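Putative N-acetylmuramoyl-L-alanine amidase,autolysin cwp6 (Peptoclostridium difficile, PDB 5J72) probably cleaves the amide bond between N-acetylmuramic acid and L-alanine in peptidoglycan as a zinc-dependent autolysin, and carries three CWB2 modules of the cell wall-anchoring type. Local coordinates at residues 183-188 with 201-206; 271-276 with 287-292; 339-344 with 355-360; 366-371 with 425-430. All blocks are in the same frame, centred on the assembly; numbering follows the deposited sequence. Where two conformers were deposited one is given.

Contact 1: residues 183-188 with 201-206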
loop_
_atom_site.group_PDB
_atom_site.type_symbol
_atom_site.label_atom_id
_atom_site.label_comp_id
_atom_site.label_asym_id
_atom_site.label_seq_id
_atom_site.Cartn_x
_atom_site.Cartn_y
_atom_site.Cartn_z
ATOM N N PRO A 183 -11.335 -15.614 5.721
ATOM C CA PRO A 183 -11.677 -14.300 5.234
ATOM C C PRO A 183 -12.364 -13.484 6.379
ATOM O O PRO A 183 -12.835 -14.069 7.387
ATOM C CB PRO A 183 -12.715 -14.577 4.141
ATOM C CG PRO A 183 -13.453 -15.818 4.668
ATOM C CD PRO A 183 -12.312 -16.660 5.315
ATOM N N ILE A 184 -12.438 -12.180 6.193
ATOM C CA ILE A 184 -13.142 -11.337 7.125
ATOM C C ILE A 184 -14.430 -10.911 6.375
ATOM O O ILE A 184 -14.370 -10.386 5.248
ATOM C CB ILE A 184 -12.316 -10.093 7.462
ATOM C CG1 ILE A 184 -11.134 -10.498 8.368
ATOM C CG2 ILE A 184 -13.282 -9.005 8.056
ATOM C CD1 ILE A 184 -10.035 -9.389 8.597
ATOM N N LEU A 185 -15.589 -11.170 6.972
ATOM C CA LEU A 185 -16.836 -10.680 6.375
ATOM C C LEU A 185 -17.399 -9.607 7.366
ATOM O O LEU A 185 -16.958 -9.533 8.505
ATOM C CB LEU A 185 -17.938 -11.784 6.199
ATOM C CG LEU A 185 -17.529 -12.853 5.173
ATOM C CD1 LEU A 185 -18.628 -13.955 5.109
ATOM C CD2 LEU A 185 -17.233 -12.238 3.762
ATOM N N LEU A 186 -18.390 -8.866 6.929
ATOM C CA LEU A 186 -18.859 -7.757 7.756
ATOM C C LEU A 186 -20.290 -7.865 8.266
ATOM O O LEU A 186 -21.182 -8.336 7.555
ATOM C CB LEU A 186 -18.766 -6.472 6.875
ATOM C CG LEU A 186 -17.367 -6.223 6.296
ATOM C CD1 LEU A 186 -17.395 -5.026 5.378
ATOM C CD2 LEU A 186 -16.350 -6.063 7.412
ATOM N N ALA A 187 -20.484 -7.371 9.498
ATOM C CA ALA A 187 -21.781 -7.359 10.168
ATOM C C ALA A 187 -22.156 -5.902 10.565
ATOM O O ALA A 187 -21.320 -4.994 10.480
ATOM C CB ALA A 187 -21.668 -8.141 11.451
ATOM N N ASN A 188 -23.424 -5.727 10.969
ATOM C CA ASN A 188 -23.914 -4.492 11.553
ATOM C C ASN A 188 -23.963 -4.827 13.027
ATOM O O ASN A 188 -23.767 -5.994 13.404
ATOM C CB ASN A 188 -25.273 -4.134 11.007
ATOM C CG ASN A 188 -25.132 -3.601 9.611
ATOM O OD1 ASN A 188 -24.290 -2.722 9.378
ATOM N ND2 ASN A 188 -25.889 -4.035 8.630
ATOM N N LYS A 201 -23.238 -18.914 4.365
ATOM C CA LYS A 201 -23.774 -20.234 3.970
ATOM C C LYS A 201 -22.898 -20.933 2.911
ATOM O O LYS A 201 -22.629 -22.153 2.990
ATOM C CB LYS A 201 -25.195 -20.065 3.343
ATOM C CG LYS A 201 -26.228 -19.731 4.437
ATOM C CD LYS A 201 -27.675 -19.592 3.763
ATOM C CE LYS A 201 -28.803 -19.431 4.787
ATOM N NZ LYS A 201 -29.092 -20.697 5.586
ATOM N N ARG A 202 -22.451 -20.169 1.939
ATOM C CA ARG A 202 -21.622 -20.746 0.864
ATOM C C ARG A 202 -20.293 -21.291 1.410
ATOM O O ARG A 202 -19.870 -22.362 0.978
ATOM C CB ARG A 202 -21.298 -19.640 -0.197
ATOM C CG ARG A 202 -20.820 -20.254 -1.534
ATOM C CD ARG A 202 -20.191 -19.163 -2.455
ATOM N NE ARG A 202 -18.992 -18.568 -1.860
ATOM C CZ ARG A 202 -17.811 -19.180 -1.848
ATOM N NH1 ARG A 202 -16.776 -18.612 -1.243
ATOM N NH2 ARG A 202 -17.659 -20.374 -2.442
ATOM N N LEU A 203 -19.652 -20.560 2.334
ATOM C CA LEU A 203 -18.333 -21.003 2.894
ATOM C C LEU A 203 -18.480 -22.231 3.783
ATOM O O LEU A 203 -17.466 -22.892 4.023
ATOM C CB LEU A 203 -17.701 -19.886 3.792
ATOM C CG LEU A 203 -17.285 -18.651 2.956
ATOM C CD1 LEU A 203 -17.012 -17.453 3.852
ATOM C CD2 LEU A 203 -16.008 -18.966 2.195
ATOM N N ASN A 204 -19.685 -22.470 4.312
ATOM C CA ASN A 204 -20.008 -23.595 5.229
ATOM C C ASN A 204 -18.975 -23.702 6.398
ATOM O O ASN A 204 -18.329 -24.731 6.597
ATOM C CB ASN A 204 -20.026 -24.897 4.489
ATOM C CG ASN A 204 -20.769 -25.956 5.405
ATOM O OD1 ASN A 204 -21.783 -25.597 6.051
ATOM N ND2 ASN A 204 -20.295 -27.105 5.529
ATOM N N PRO A 205 -18.766 -22.625 7.129
ATOM C CA PRO A 205 -17.785 -22.708 8.227
ATOM C C PRO A 205 -18.332 -23.494 9.407
ATOM O O PRO A 205 -19.550 -23.679 9.530
ATOM C CB PRO A 205 -17.607 -21.228 8.628
ATOM C CG PRO A 205 -18.977 -20.634 8.339
ATOM C CD PRO A 205 -19.417 -21.317 7.048
ATOM N N SER A 206 -17.446 -23.891 10.277
ATOM C CA SER A 206 -17.770 -24.553 11.569
ATOM C C SER A 206 -17.699 -23.487 12.669
ATOM O O SER A 206 -18.311 -23.641 13.725
ATOM C CB SER A 206 -16.656 -25.548 11.934
ATOM O OG SER A 206 -16.760 -26.680 11.111
#

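Contact 2: residues 271-276 with 287-292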
loop_
_atom_site.group_PDB
_atom_site.type_symbol
_atom_site.label_atom_id
_atom_site.label_comp_id
_atom_site.label_asym_id
_atom_site.label_seq_id
_atom_site.Cartn_x
_atom_site.Cartn_y
_atom_site.Cartn_z
ATOM N N TYR A 271 -4.439 4.576 10.290
ATOM C CA TYR A 271 -3.873 4.295 8.970
ATOM C C TYR A 271 -2.487 3.703 9.112
ATOM O O TYR A 271 -2.050 3.008 8.214
ATOM C CB TYR A 271 -3.835 5.549 8.092
ATOM C CG TYR A 271 -5.168 5.700 7.401
ATOM C CD1 TYR A 271 -6.191 6.455 7.973
ATOM C CD2 TYR A 271 -5.417 5.076 6.187
ATOM C CE1 TYR A 271 -7.417 6.593 7.347
ATOM C CE2 TYR A 271 -6.658 5.197 5.557
ATOM C CZ TYR A 271 -7.649 5.962 6.139
ATOM O OH TYR A 271 -8.875 6.111 5.534
ATOM N N ASP A 272 -1.788 3.930 10.213
ATOM C CA ASP A 272 -0.497 3.257 10.401
ATOM C C ASP A 272 -0.772 1.737 10.544
ATOM O O ASP A 272 -0.083 0.882 9.951
ATOM C CB ASP A 272 0.163 3.788 11.691
ATOM C CG ASP A 272 0.613 5.222 11.513
ATOM O OD1 ASP A 272 1.158 5.551 10.422
ATOM O OD2 ASP A 272 0.402 6.039 12.444
ATOM N N ALA A 273 -1.791 1.393 11.376
ATOM C CA ALA A 273 -2.152 -0.020 11.603
ATOM C C ALA A 273 -2.602 -0.641 10.220
ATOM O O ALA A 273 -2.164 -1.723 9.824
ATOM C CB ALA A 273 -3.278 -0.102 12.641
ATOM N N LEU A 274 -3.458 0.045 9.515
ATOM C CA LEU A 274 -3.916 -0.441 8.216
ATOM C C LEU A 274 -2.758 -0.622 7.254
ATOM O O LEU A 274 -2.660 -1.655 6.584
ATOM C CB LEU A 274 -4.846 0.707 7.615
ATOM C CG LEU A 274 -5.535 0.407 6.271
ATOM C CD1 LEU A 274 -6.679 1.389 6.054
ATOM C CD2 LEU A 274 -4.628 0.545 5.098
ATOM N N ASN A 275 -1.845 0.373 7.192
ATOM C CA ASN A 275 -0.718 0.254 6.264
ATOM C C ASN A 275 0.202 -0.955 6.540
ATOM O O ASN A 275 0.781 -1.438 5.603
ATOM C CB ASN A 275 0.167 1.573 6.332
ATOM C CG ASN A 275 -0.445 2.633 5.398
ATOM O OD1 ASN A 275 -0.988 2.260 4.343
ATOM N ND2 ASN A 275 -0.464 3.945 5.743
ATOM N N ILE A 276 0.360 -1.428 7.832
ATOM C CA ILE A 276 1.264 -2.564 8.076
ATOM C C ILE A 276 0.484 -3.925 8.123
ATOM O O ILE A 276 1.079 -4.981 8.292
ATOM C CB ILE A 276 2.009 -2.289 9.418
ATOM C CG1 ILE A 276 3.223 -3.227 9.548
ATOM C CG2 ILE A 276 1.020 -2.483 10.625
ATOM C CD1 ILE A 276 4.298 -3.071 8.384
ATOM N N ILE A 287 -0.235 -7.016 15.341
ATOM C CA ILE A 287 -0.175 -5.550 15.379
ATOM C C ILE A 287 -0.585 -5.213 16.830
ATOM O O ILE A 287 -1.656 -5.629 17.302
ATOM C CB ILE A 287 -1.173 -4.892 14.402
ATOM C CG1 ILE A 287 -0.765 -5.200 12.922
ATOM C CG2 ILE A 287 -1.199 -3.353 14.663
ATOM C CD1 ILE A 287 -1.972 -4.823 11.960
ATOM N N ILE A 288 0.301 -4.510 17.544
ATOM C CA ILE A 288 0.047 -4.178 18.939
ATOM C C ILE A 288 -0.280 -2.722 18.951
ATOM O O ILE A 288 0.496 -1.895 18.453
ATOM C CB ILE A 288 1.311 -4.487 19.759
ATOM C CG1 ILE A 288 1.557 -6.030 19.862
ATOM C CG2 ILE A 288 1.165 -3.839 21.175
ATOM C CD1 ILE A 288 0.489 -6.801 20.714
ATOM N N LEU A 289 -1.439 -2.373 19.477
ATOM C CA LEU A 289 -1.804 -0.980 19.525
ATOM C C LEU A 289 -1.332 -0.313 20.859
ATOM O O LEU A 289 -1.498 -0.871 21.940
ATOM C CB LEU A 289 -3.317 -0.827 19.342
ATOM C CG LEU A 289 -3.797 -1.360 17.987
ATOM C CD1 LEU A 289 -5.350 -1.104 17.865
ATOM C CD2 LEU A 289 -3.050 -0.600 16.825
ATOM N N ALA A 290 -0.797 0.876 20.752
ATOM C CA ALA A 290 -0.209 1.558 21.909
ATOM C C ALA A 290 -0.655 3.004 22.040
ATOM O O ALA A 290 -1.397 3.562 21.220
ATOM C CB ALA A 290 1.307 1.545 21.740
ATOM N N ASN A 291 -0.192 3.620 23.174
ATOM C CA ASN A 291 -0.368 5.042 23.407
ATOM C C ASN A 291 0.904 5.698 22.857
ATOM O O ASN A 291 1.863 5.003 22.520
ATOM C CB ASN A 291 -0.505 5.329 24.948
ATOM C CG ASN A 291 -1.792 4.753 25.458
ATOM O OD1 ASN A 291 -2.835 5.219 25.054
ATOM N ND2 ASN A 291 -1.809 3.682 26.231
ATOM N N LYS A 292 0.953 7.011 22.801
ATOM C CA LYS A 292 2.131 7.686 22.285
ATOM C C LYS A 292 3.422 7.331 23.009
ATOM O O LYS A 292 4.439 7.119 22.346
ATOM C CB LYS A 292 1.918 9.185 22.361
ATOM C CG LYS A 292 3.123 9.948 21.843
ATOM C CD LYS A 292 2.730 11.382 21.516
ATOM C CE LYS A 292 3.889 12.312 21.626
ATOM N NZ LYS A 292 3.427 13.708 21.867
#

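Contact 3: residues 339-344 with 355-360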
loop_
_atom_site.group_PDB
_atom_site.type_symbol
_atom_site.label_atom_id
_atom_site.label_comp_id
_atom_site.label_asym_id
_atom_site.label_seq_id
_atom_site.Cartn_x
_atom_site.Cartn_y
_atom_site.Cartn_z
ATOM N N ASN A 339 13.910 0.695 13.543
ATOM C CA ASN A 339 12.743 -0.072 13.089
ATOM C C ASN A 339 11.519 0.802 12.975
ATOM O O ASN A 339 10.400 0.281 12.851
ATOM C CB ASN A 339 12.484 -1.221 14.074
ATOM C CG ASN A 339 13.563 -2.266 13.976
ATOM O OD1 ASN A 339 14.435 -2.173 13.098
ATOM N ND2 ASN A 339 13.557 -3.336 14.767
ATOM N N ARG A 340 11.689 2.134 13.019
ATOM C CA ARG A 340 10.542 3.007 12.811
ATOM C C ARG A 340 10.280 3.232 11.322
ATOM O O ARG A 340 11.204 3.451 10.549
ATOM C CB ARG A 340 10.751 4.419 13.436
ATOM C CG ARG A 340 9.545 5.329 13.202
ATOM C CD ARG A 340 9.880 6.828 13.476
ATOM N NE ARG A 340 10.236 7.067 14.894
ATOM C CZ ARG A 340 9.370 7.252 15.885
ATOM N NH1 ARG A 340 8.066 7.191 15.659
ATOM N NH2 ARG A 340 9.804 7.537 17.118
ATOM N N VAL A 341 9.022 3.190 10.899
ATOM C CA VAL A 341 8.713 3.471 9.511
ATOM C C VAL A 341 7.619 4.515 9.564
ATOM O O VAL A 341 6.610 4.314 10.259
ATOM C CB VAL A 341 8.191 2.213 8.731
ATOM C CG1 VAL A 341 7.727 2.629 7.320
ATOM C CG2 VAL A 341 9.311 1.157 8.632
ATOM N N SER A 342 7.771 5.632 8.883
ATOM C CA SER A 342 6.694 6.636 9.011
ATOM C C SER A 342 6.460 7.364 7.724
ATOM O O SER A 342 6.841 6.865 6.684
ATOM C CB SER A 342 7.037 7.643 10.119
ATOM O OG SER A 342 8.242 8.304 9.761
ATOM N N GLY A 343 5.771 8.495 7.764
ATOM C CA GLY A 343 5.481 9.229 6.540
ATOM C C GLY A 343 4.720 10.485 6.906
ATOM O O GLY A 343 4.118 10.557 7.944
ATOM N N ALA A 344 4.746 11.492 6.010
ATOM C CA ALA A 344 4.047 12.765 6.225
ATOM C C ALA A 344 2.548 12.544 6.302
ATOM O O ALA A 344 1.837 13.296 6.949
ATOM C CB ALA A 344 4.364 13.700 5.054
ATOM N N LYS A 355 8.070 0.063 0.493
ATOM C CA LYS A 355 9.507 0.058 0.224
ATOM C C LYS A 355 10.298 -0.738 1.236
ATOM O O LYS A 355 11.229 -1.467 0.865
ATOM C CB LYS A 355 9.982 1.554 0.180
ATOM C CG LYS A 355 11.490 1.721 0.194
ATOM C CD LYS A 355 11.832 3.209 0.626
ATOM C CE LYS A 355 11.578 3.386 2.111
ATOM N NZ LYS A 355 11.854 4.777 2.582
ATOM N N THR A 356 9.939 -0.650 2.506
ATOM C CA THR A 356 10.713 -1.336 3.532
ATOM C C THR A 356 10.417 -2.808 3.699
ATOM O O THR A 356 11.354 -3.609 3.838
ATOM C CB THR A 356 10.353 -0.662 4.859
ATOM O OG1 THR A 356 10.726 0.722 4.763
ATOM C CG2 THR A 356 11.043 -1.311 6.095
ATOM N N PHE A 357 9.147 -3.170 3.701
ATOM C CA PHE A 357 8.735 -4.577 3.983
ATOM C C PHE A 357 8.481 -5.420 2.771
ATOM O O PHE A 357 8.290 -6.638 2.936
ATOM C CB PHE A 357 7.461 -4.543 4.892
ATOM C CG PHE A 357 7.804 -3.939 6.252
ATOM C CD1 PHE A 357 7.332 -2.707 6.615
ATOM C CD2 PHE A 357 8.620 -4.615 7.153
ATOM C CE1 PHE A 357 7.646 -2.142 7.849
ATOM C CE2 PHE A 357 8.942 -4.048 8.395
ATOM C CZ PHE A 357 8.450 -2.825 8.728
ATOM N N TYR A 358 8.460 -4.845 1.551
ATOM C CA TYR A 358 8.288 -5.609 0.312
ATOM C C TYR A 358 9.471 -5.108 -0.630
ATOM O O TYR A 358 9.222 -4.505 -1.676
ATOM C CB TYR A 358 6.921 -5.291 -0.372
ATOM C CG TYR A 358 5.775 -5.802 0.479
ATOM C CD1 TYR A 358 5.252 -7.082 0.283
ATOM C CD2 TYR A 358 5.263 -5.036 1.533
ATOM C CE1 TYR A 358 4.245 -7.580 1.111
ATOM C CE2 TYR A 358 4.257 -5.530 2.366
ATOM C CZ TYR A 358 3.746 -6.795 2.141
ATOM O OH TYR A 358 2.693 -7.223 2.911
ATOM N N PRO A 359 10.708 -5.369 -0.245
ATOM C CA PRO A 359 11.907 -4.968 -0.973
ATOM C C PRO A 359 12.077 -5.589 -2.349
ATOM O O PRO A 359 12.767 -5.010 -3.174
ATOM C CB PRO A 359 13.032 -5.369 -0.017
ATOM C CG PRO A 359 12.513 -6.533 0.666
ATOM C CD PRO A 359 11.073 -6.175 0.933
ATOM N N ASP A 360 11.495 -6.754 -2.607
ATOM C CA ASP A 360 11.678 -7.358 -3.912
ATOM C C ASP A 360 11.247 -6.437 -5.042
ATOM O O ASP A 360 10.242 -5.733 -4.936
ATOM C CB ASP A 360 10.862 -8.650 -4.009
ATOM C CG ASP A 360 11.339 -9.806 -3.132
ATOM O OD1 ASP A 360 12.389 -9.675 -2.501
ATOM O OD2 ASP A 360 10.641 -10.836 -3.081
#

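Contact 4: residues 366-371 with 425-430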
loop_
_atom_site.group_PDB
_atom_site.type_symbol
_atom_site.label_atom_id
_atom_site.label_comp_id
_atom_site.label_asym_id
_atom_site.label_seq_id
_atom_site.Cartn_x
_atom_site.Cartn_y
_atom_site.Cartn_z
ATOM N N MET A 366 -0.300 -6.848 -6.407
ATOM C CA MET A 366 -0.457 -5.589 -5.674
ATOM C C MET A 366 -1.875 -5.437 -5.519
ATOM O O MET A 366 -2.588 -5.517 -6.501
ATOM C CB MET A 366 0.119 -4.357 -6.441
ATOM C CG MET A 366 -0.116 -3.022 -5.689
ATOM S SD MET A 366 1.147 -2.831 -4.435
ATOM C CE MET A 366 2.504 -2.171 -5.443
ATOM N N LEU A 367 -2.362 -5.258 -4.281
ATOM C CA LEU A 367 -3.800 -5.070 -4.092
ATOM C C LEU A 367 -4.033 -3.585 -3.908
ATOM O O LEU A 367 -3.417 -2.992 -3.024
ATOM C CB LEU A 367 -4.320 -5.858 -2.825
ATOM C CG LEU A 367 -4.437 -7.421 -3.015
ATOM C CD1 LEU A 367 -3.013 -8.026 -2.852
ATOM C CD2 LEU A 367 -5.383 -8.064 -1.982
ATOM N N VAL A 368 -4.990 -2.994 -4.651
ATOM C CA VAL A 368 -5.145 -1.531 -4.588
ATOM C C VAL A 368 -6.478 -1.134 -4.031
ATOM O O VAL A 368 -7.499 -1.474 -4.607
ATOM C CB VAL A 368 -5.011 -0.948 -6.036
ATOM C CG1 VAL A 368 -5.225 0.597 -5.991
ATOM C CG2 VAL A 368 -3.636 -1.287 -6.593
ATOM N N ALA A 369 -6.477 -0.416 -2.881
ATOM C CA ALA A 369 -7.687 0.009 -2.231
ATOM C C ALA A 369 -7.726 1.561 -2.138
ATOM O O ALA A 369 -6.691 2.232 -2.174
ATOM C CB ALA A 369 -7.718 -0.538 -0.788
ATOM N N LYS A 370 -8.935 2.094 -2.036
ATOM C CA LYS A 370 -9.145 3.519 -1.885
ATOM C C LYS A 370 -8.626 3.931 -0.544
ATOM O O LYS A 370 -8.900 3.232 0.426
ATOM C CB LYS A 370 -10.650 3.788 -1.959
ATOM C CG LYS A 370 -11.205 3.565 -3.374
ATOM C CD LYS A 370 -12.763 3.769 -3.444
ATOM C CE LYS A 370 -13.515 2.699 -2.688
ATOM N NZ LYS A 370 -14.949 3.049 -2.479
ATOM N N SER A 371 -7.957 5.084 -0.403
ATOM C CA SER A 371 -7.421 5.445 0.917
ATOM C C SER A 371 -8.394 6.244 1.744
ATOM O O SER A 371 -8.043 6.611 2.866
ATOM C CB SER A 371 -6.162 6.285 0.752
ATOM O OG SER A 371 -6.466 7.389 -0.087
ATOM N N SER A 425 -8.841 5.443 -14.828
ATOM C CA SER A 425 -7.635 6.197 -15.091
ATOM C C SER A 425 -6.507 5.860 -14.053
ATOM O O SER A 425 -5.350 5.622 -14.393
ATOM C CB SER A 425 -8.020 7.679 -14.984
ATOM O OG SER A 425 -6.886 8.502 -15.051
ATOM N N VAL A 426 -6.881 5.868 -12.792
ATOM C CA VAL A 426 -5.959 5.608 -11.674
ATOM C C VAL A 426 -5.487 4.146 -11.602
ATOM O O VAL A 426 -4.282 3.899 -11.544
ATOM C CB VAL A 426 -6.763 6.020 -10.416
ATOM C CG1 VAL A 426 -5.944 5.749 -9.142
ATOM C CG2 VAL A 426 -7.154 7.512 -10.533
ATOM N N ILE A 427 -6.443 3.201 -11.627
ATOM C CA ILE A 427 -6.035 1.784 -11.541
ATOM C C ILE A 427 -5.185 1.412 -12.805
ATOM O O ILE A 427 -4.154 0.718 -12.704
ATOM C CB ILE A 427 -7.314 0.890 -11.337
ATOM C CG1 ILE A 427 -6.870 -0.581 -11.040
ATOM C CG2 ILE A 427 -8.246 0.944 -12.555
ATOM C CD1 ILE A 427 -6.190 -0.665 -9.596
ATOM N N ASN A 428 -5.566 1.934 -13.980
ATOM C CA ASN A 428 -4.797 1.613 -15.185
ATOM C C ASN A 428 -3.428 2.197 -15.142
ATOM O O ASN A 428 -2.485 1.598 -15.639
ATOM C CB ASN A 428 -5.529 2.110 -16.477
ATOM C CG ASN A 428 -4.608 1.902 -17.674
ATOM O OD1 ASN A 428 -3.971 2.861 -18.151
ATOM N ND2 ASN A 428 -4.384 0.661 -18.142
ATOM N N SER A 429 -3.270 3.397 -14.504
ATOM C CA SER A 429 -1.936 3.993 -14.378
ATOM C C SER A 429 -1.065 3.092 -13.533
ATOM O O SER A 429 0.097 2.829 -13.833
ATOM C CB SER A 429 -2.026 5.375 -13.691
ATOM O OG SER A 429 -0.730 5.853 -13.412
ATOM N N ILE A 430 -1.637 2.627 -12.394
ATOM C CA ILE A 430 -0.860 1.750 -11.520
ATOM C C ILE A 430 -0.495 0.408 -12.224
ATOM O O ILE A 430 0.642 -0.072 -12.122
ATOM C CB ILE A 430 -1.712 1.478 -10.252
ATOM C CG1 ILE A 430 -1.695 2.770 -9.371
ATOM C CG2 ILE A 430 -1.056 0.301 -9.437
ATOM C CD1 ILE A 430 -2.834 2.769 -8.325
#

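Contact 1: residues 183-188 with 201-206
L203, the last residue of helix 194-203 with helical backbone angles, sends a single methyl into the notch between P183 and L185. That methyl, CD1, lies 4.0 Å from CG of the P183 ring and 4.1 Å from CD1 of L185, and these two approaches make up the whole contact. They differ in direction. L185 and L203 point at one another and meet tip to tip through their CD1 methyls, whereas the proline ring and the L203 side chain run in opposite directions and slide past each other.

Both leucines take the same extended form. In L203, CG stands anti to the carbonyl carbon (chi1 -67°) and the branch beyond is stretched out (chi2 165°), which carries CD1 away from the helix toward the strand. L185 does likewise from its side.

The pairing belongs to a CWB2 module, in which a helix packs on a parallel sheet of strand order 2-1-3-4; strand 184-187 is outermost there. Its neighbour, strand 158-163, contributes V159, which touches both L185 and L203, while W152 and S156 lie against P183. No hydrogen bond crosses between 183-188 and 201-206. The contact is purely apolar and its three residues are buried. Past L203 the chain turns at N204, whose phi is positive (49°), and a weak hydrogen bond runs from N204 N back to K201 O, 3.2 Å away.

Contact 2: residues 271-276 with 287-292
A273 and I276, on one side of helix 270-283, rest against I287 and L289 of strand 287-290. Helix and strand are consecutive elements of a beta-alpha-beta unit that starts with strand 260-265, within a CWB2 module. The axes of helix segment 271-276 and strand 287-290 run nearly antiparallel (171°), 9.8 Å apart at closest approach, with small and branched aliphatic groups between them.

The tight end is at I287. Its CG1 arm lies anti to the carbonyl carbon (chi1 -67°), and the I276 side chain slides past it in the opposite direction. CG2 of I276 is 4.0 Å from CG1 of I287 and equally close to its CD1. The rest of I276, with CG1 anti to the backbone N (chi1 -165°), leads away from the strand toward helix 346-357, where V353 and F357 receive it. A273, one turn earlier, lets the strand come close: its CA is 7.0 Å from that of I287.

Farther along the strand the packing thins. L289 touches the helix through one methyl, CD2, 4.2 Å from CB of A273, and T172 shares the cover of both I287 and L289. Beyond it the strand parts from the helix, and the solvent side is reached at partly exposed N291 and exposed K292, neither of which touches 271-276. No hydrogen bond joins the two segments; A273 O accepts one from the hydroxyl of S277, besides a weak one from I276 N. That same A273 O has the CD1 methyl of I287 at 3.8 Å.

Contact 3: residues 339-344 with 355-360
Strand 334-341, an outermost strand of a four-stranded parallel sheet in the CWB2 region, runs out into a short turn and helix 346-357, whose last turn packs back on the strand's end. V341 makes the join. Its CG2 methyl, anti to the carbonyl carbon and beside the backbone N, is the one branch that reaches across, and it meets two neighbouring residues at once.

The first is T356, whose CG2 comes tip to tip with V341 CG2 at 3.9 Å. F357 is the second partner, its side chain running against that of V341. Its CE1 is 3.8 Å from V341 CG2, with the methyl oblique to the ring. The first torsion of F357 (chi1 -65°) sets CG anti to the carbonyl carbon and brings the far part of the ring nearer the strand.

The hydroxyl of T356 bonds to the carbonyl O of N352, one turn back, while its OG1 still lies 4.1 Å from V341 CG2. K279 of helix 270-283 and I314 of strand 308-314 also touch the phenylalanine. V341 is buried, while T356 and F357 remain partly exposed, and no hydrogen bond links 339-344 to 355-360. T356 also packs on its neighbour in the helix: CG2 of T356 sits over the centre of one face of the F357 ring, 3.8 Å above its plane.

Contact 4: residues 366-371 with 425-430
Every touch between V368 and the helix residues I427 and I430 is an apolar one. On the strand, V368 makes the close contacts. The I427 side chain lies obliquely across it, laying its CD1 methyl on the fork of the valine: CD1 of I427 is 3.8 Å from CB of V368 and 3.9 Å from its CG1, with CG2 hardly farther. I427 gets there with CG1 anti to the backbone N (chi1 -172°) and chi2 at 70°, a bend that turns the terminal methyl toward the strand. I430, one turn on, meets the valine tip to tip, CD1 against V368 CG1 at 4.0 Å, and its CG2 stands 4.2 Å from V368 CG2.

No hydrogen bond crosses between the two segments. In the helix, I430 N bonds to V426 O (3.1 Å), while M366 and V368 pair through their backbones with strand 411-418, and S371 OG bonds to H347 NE2. V415 of strand 411-418 backs both V368 and I427, and M422 adds to the cover of V368.

All three touching residues are buried. Helix 424-433 thus covers one face of parallel strands 362-370 and 411-418, the alpha/beta layering of a CWB2 module.

In the fold
All four contacts are apolar helix-on-strand joints without a hydrogen bond across them, spread over three CWB2 ranges. Contacts 1, 2 and 4 are buried; contact 3 is only partly so, and alone brings in an aromatic ring. Contacts 1, 2 and 3 each join elements close in sequence, whereas contact 4 closes over 53 intervening residues. Contacts 2 and 3 reach the same four-stranded sheet at its outermost strands, 287-290 and 334-341, and touch where I276 CD1 meets F357 CE1. Contact 2 also reaches contact 4 through a weak hydrogen bond of the Y271 hydroxyl to S371 O. Contact 1 stands apart, its nearest atoms about 10 Å from contact 2.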